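Local coordinates for NADH dehydrogenase (Methanothermobacter marburgensis, PDB 4R81), which binds flavin mononucleotide in a flavodoxin-like fold and probably oxidises NADH or NADPH with a quinone as electron acceptor, at residues S49-S52 with Q53-L57. Numbering follows the deposited sequence.
With FMN (flavin mononucleotide), chain F.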
loop_
_atom_site.group_PDB
_atom_site.type_symbol
_atom_site.label_atom_id
_atom_site.label_comp_id
_atom_site.label_asym_id
_atom_site.label_seq_id
_atom_site.Cartn_x
_atom_site.Cartn_y
_atom_site.Cartn_z
ATOM N N SER A 49 -11.398 -1.448 5.804
ATOM C CA SER A 49 -10.175 -1.743 5.071
ATOM C C SER A 49 -9.231 -2.703 5.788
ATOM O O SER A 49 -8.314 -3.221 5.169
ATOM C CB SER A 49 -9.460 -0.453 4.667
ATOM O OG SER A 49 -9.022 0.254 5.797
ATOM N N GLU A 50 -9.449 -2.959 7.077
ATOM C CA GLU A 50 -8.561 -3.856 7.825
ATOM C C GLU A 50 -8.973 -5.312 7.715
ATOM O O GLU A 50 -10.082 -5.669 8.116
ATOM C CB GLU A 50 -8.540 -3.508 9.318
ATOM C CG GLU A 50 -7.706 -2.306 9.689
ATOM C CD GLU A 50 -8.505 -1.027 9.689
ATOM O OE1 GLU A 50 -9.685 -1.066 9.260
ATOM O OE2 GLU A 50 -7.954 0.013 10.125
ATOM N N LEU A 51 -8.076 -6.154 7.210
ATOM C CA LEU A 51 -8.281 -7.596 7.288
ATOM C C LEU A 51 -8.295 -7.975 8.763
ATOM O O LEU A 51 -7.294 -7.785 9.461
ATOM C CB LEU A 51 -7.146 -8.344 6.596
ATOM C CG LEU A 51 -7.363 -9.847 6.424
ATOM C CD1 LEU A 51 -8.414 -10.079 5.364
ATOM C CD2 LEU A 51 -6.059 -10.556 6.070
ATOM N N SER A 52 -9.417 -8.512 9.234
ATOM C CA SER A 52 -9.562 -8.888 10.641
ATOM C C SER A 52 -8.875 -10.214 10.971
ATOM O O SER A 52 -8.476 -10.965 10.081
ATOM C CB SER A 52 -11.037 -8.997 11.004
ATOM O OG SER A 52 -11.615 -10.106 10.342
ATOM N N GLN A 53 -8.751 -10.503 12.263
ATOM C CA GLN A 53 -8.183 -11.771 12.700
ATOM C C GLN A 53 -8.964 -12.952 12.124
ATOM O O GLN A 53 -8.370 -13.930 11.653
ATOM C CB GLN A 53 -8.138 -11.841 14.232
ATOM C CG GLN A 53 -7.880 -13.233 14.806
ATOM C CD GLN A 53 -6.517 -13.790 14.441
ATOM O OE1 GLN A 53 -5.704 -13.119 13.802
ATOM N NE2 GLN A 53 -6.257 -15.028 14.852
ATOM N N GLU A 54 -10.291 -12.843 12.132
ATOM C CA GLU A 54 -11.143 -13.916 11.637
ATOM C C GLU A 54 -10.959 -14.146 10.136
ATOM O O GLU A 54 -10.883 -15.286 9.679
ATOM C CB GLU A 54 -12.612 -13.639 11.973
ATOM C CG GLU A 54 -12.925 -13.694 13.467
ATOM C CD GLU A 54 -12.576 -12.407 14.205
ATOM O OE1 GLU A 54 -12.079 -11.450 13.570
ATOM O OE2 GLU A 54 -12.812 -12.348 15.427
ATOM N N GLU A 55 -10.880 -13.062 9.370
ATOM C CA GLU A 55 -10.633 -13.169 7.937
ATOM C C GLU A 55 -9.239 -13.725 7.665
ATOM O O GLU A 55 -9.050 -14.542 6.764
ATOM C CB GLU A 55 -10.762 -11.804 7.274
ATOM C CG GLU A 55 -12.137 -11.185 7.310
ATOM C CD GLU A 55 -12.111 -9.772 6.775
ATOM O OE1 GLU A 55 -11.695 -8.866 7.522
ATOM O OE2 GLU A 55 -12.476 -9.566 5.598
ATOM N N TYR A 56 -8.266 -13.271 8.445
ATOM C CA TYR A 56 -6.894 -13.747 8.312
ATOM C C TYR A 56 -6.824 -15.263 8.467
ATOM O O TYR A 56 -6.218 -15.954 7.640
ATOM C CB TYR A 56 -5.985 -13.069 9.341
ATOM C CG TYR A 56 -4.640 -13.736 9.464
ATOM C CD1 TYR A 56 -3.633 -13.488 8.541
ATOM C CD2 TYR A 56 -4.384 -14.637 10.492
ATOM C CE1 TYR A 56 -2.404 -14.109 8.646
ATOM C CE2 TYR A 56 -3.158 -15.267 10.602
ATOM C CZ TYR A 56 -2.173 -14.998 9.678
ATOM O OH TYR A 56 -0.952 -15.621 9.782
ATOM N N LEU A 57 -7.446 -15.782 9.521
ATOM C CA LEU A 57 -7.439 -17.221 9.748
ATOM C C LEU A 57 -8.040 -17.966 8.575
ATOM O O LEU A 57 -7.541 -19.025 8.187
ATOM C CB LEU A 57 -8.188 -17.581 11.027
ATOM C CG LEU A 57 -7.455 -17.252 12.322
ATOM C CD1 LEU A 57 -8.280 -17.698 13.507
ATOM C CD2 LEU A 57 -6.094 -17.923 12.335
HETATM N N1 FMN F . 3.269 -13.453 0.184
HETATM C C2 FMN F . 4.045 -12.938 -0.838
HETATM O O2 FMN F . 5.172 -13.378 -1.055
HETATM N N3 FMN F . 3.562 -11.924 -1.627
HETATM C C4 FMN F . 2.301 -11.406 -1.422
HETATM O O4 FMN F . 1.895 -10.495 -2.139
HETATM C C4A FMN F . 1.502 -11.910 -0.404
HETATM N N5 FMN F . 0.235 -11.401 -0.181
HETATM C C5A FMN F . -0.532 -11.902 0.855
HETATM C C6 FMN F . -1.803 -11.388 1.088
HETATM C C7 FMN F . -2.580 -11.898 2.123
HETATM C C7M FMN F . -3.937 -11.335 2.384
HETATM C C8 FMN F . -2.094 -12.921 2.926
HETATM C C8M FMN F . -2.933 -13.470 4.040
HETATM C C9 FMN F . -0.826 -13.433 2.685
HETATM C C9A FMN F . -0.037 -12.930 1.653
HETATM N N10 FMN F . 1.225 -13.447 1.406
HETATM C C10 FMN F . 2.002 -12.932 0.396
HETATM C "C1'" FMN F . 1.814 -14.513 2.278
HETATM C "C2'" FMN F . 2.278 -13.787 3.553
HETATM O "O2'" FMN F . 3.350 -12.881 3.333
HETATM C "C3'" FMN F . 2.654 -14.795 4.617
HETATM O "O3'" FMN F . 1.481 -15.496 4.979
HETATM C "C4'" FMN F . 3.202 -14.085 5.839
HETATM O "O4'" FMN F . 4.512 -13.619 5.609
HETATM C "C5'" FMN F . 3.208 -15.016 7.036
HETATM O "O5'" FMN F . 3.397 -14.230 8.188
HETATM P P FMN F . 2.324 -14.341 9.374
HETATM O O1P FMN F . 2.320 -15.757 9.925
HETATM O O2P FMN F . 2.726 -13.336 10.428
HETATM O O3P FMN F . 0.952 -14.031 8.831
#
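Ser52 and Glu55 form a capping box at the start of helix 53-61, where the loop that follows strand 36-41 turns into the helix. Serine suits the N-cap because its short side chain can reach forward to a backbone amide of the first turn: OG lies between the backbone N and the carbonyl carbon (chi1 68°) and accepts from Glu55 N at 3.2 Å. In return, Glu55 OE1 accepts an almost straight hydrogen bond (176°) from Ser52 N at 2.9 Å, tilted out of the carboxylate plane. Ser52 OG also donates to Glu55 OE1, which accepts through its anti lone pair, away from OE2. Glutamate suits the site because its chain, starting beside the backbone N (chi1 -65°) and extended beyond CG, carries the carboxylate back to Ser52 N, and its negative charge probably suits the positive end of the helix dipole. Its OE2 forms a salt bridge with Arg106. Were Glu55 an alanine, Ser52 N and OG would probably lose their shared acceptor and Arg106 this carboxylate. Leu51 lays its two methyls along the first turn, CD1 3.5 Å from Glu55 CB and CD2 against Tyr56 CB, while Trp92 of the second subunit packs on it. Ser52 O receives Tyr56 N at 2.8 Å, the first i to i+4 bond of the helix. From that turn the tyrosine ring extends to the FMN, whose other hydrogen-bonding partners include His12 and Ser19 of the second subunit, and Tyr56 OH donates to phosphate oxygen O3P at 2.7 Å.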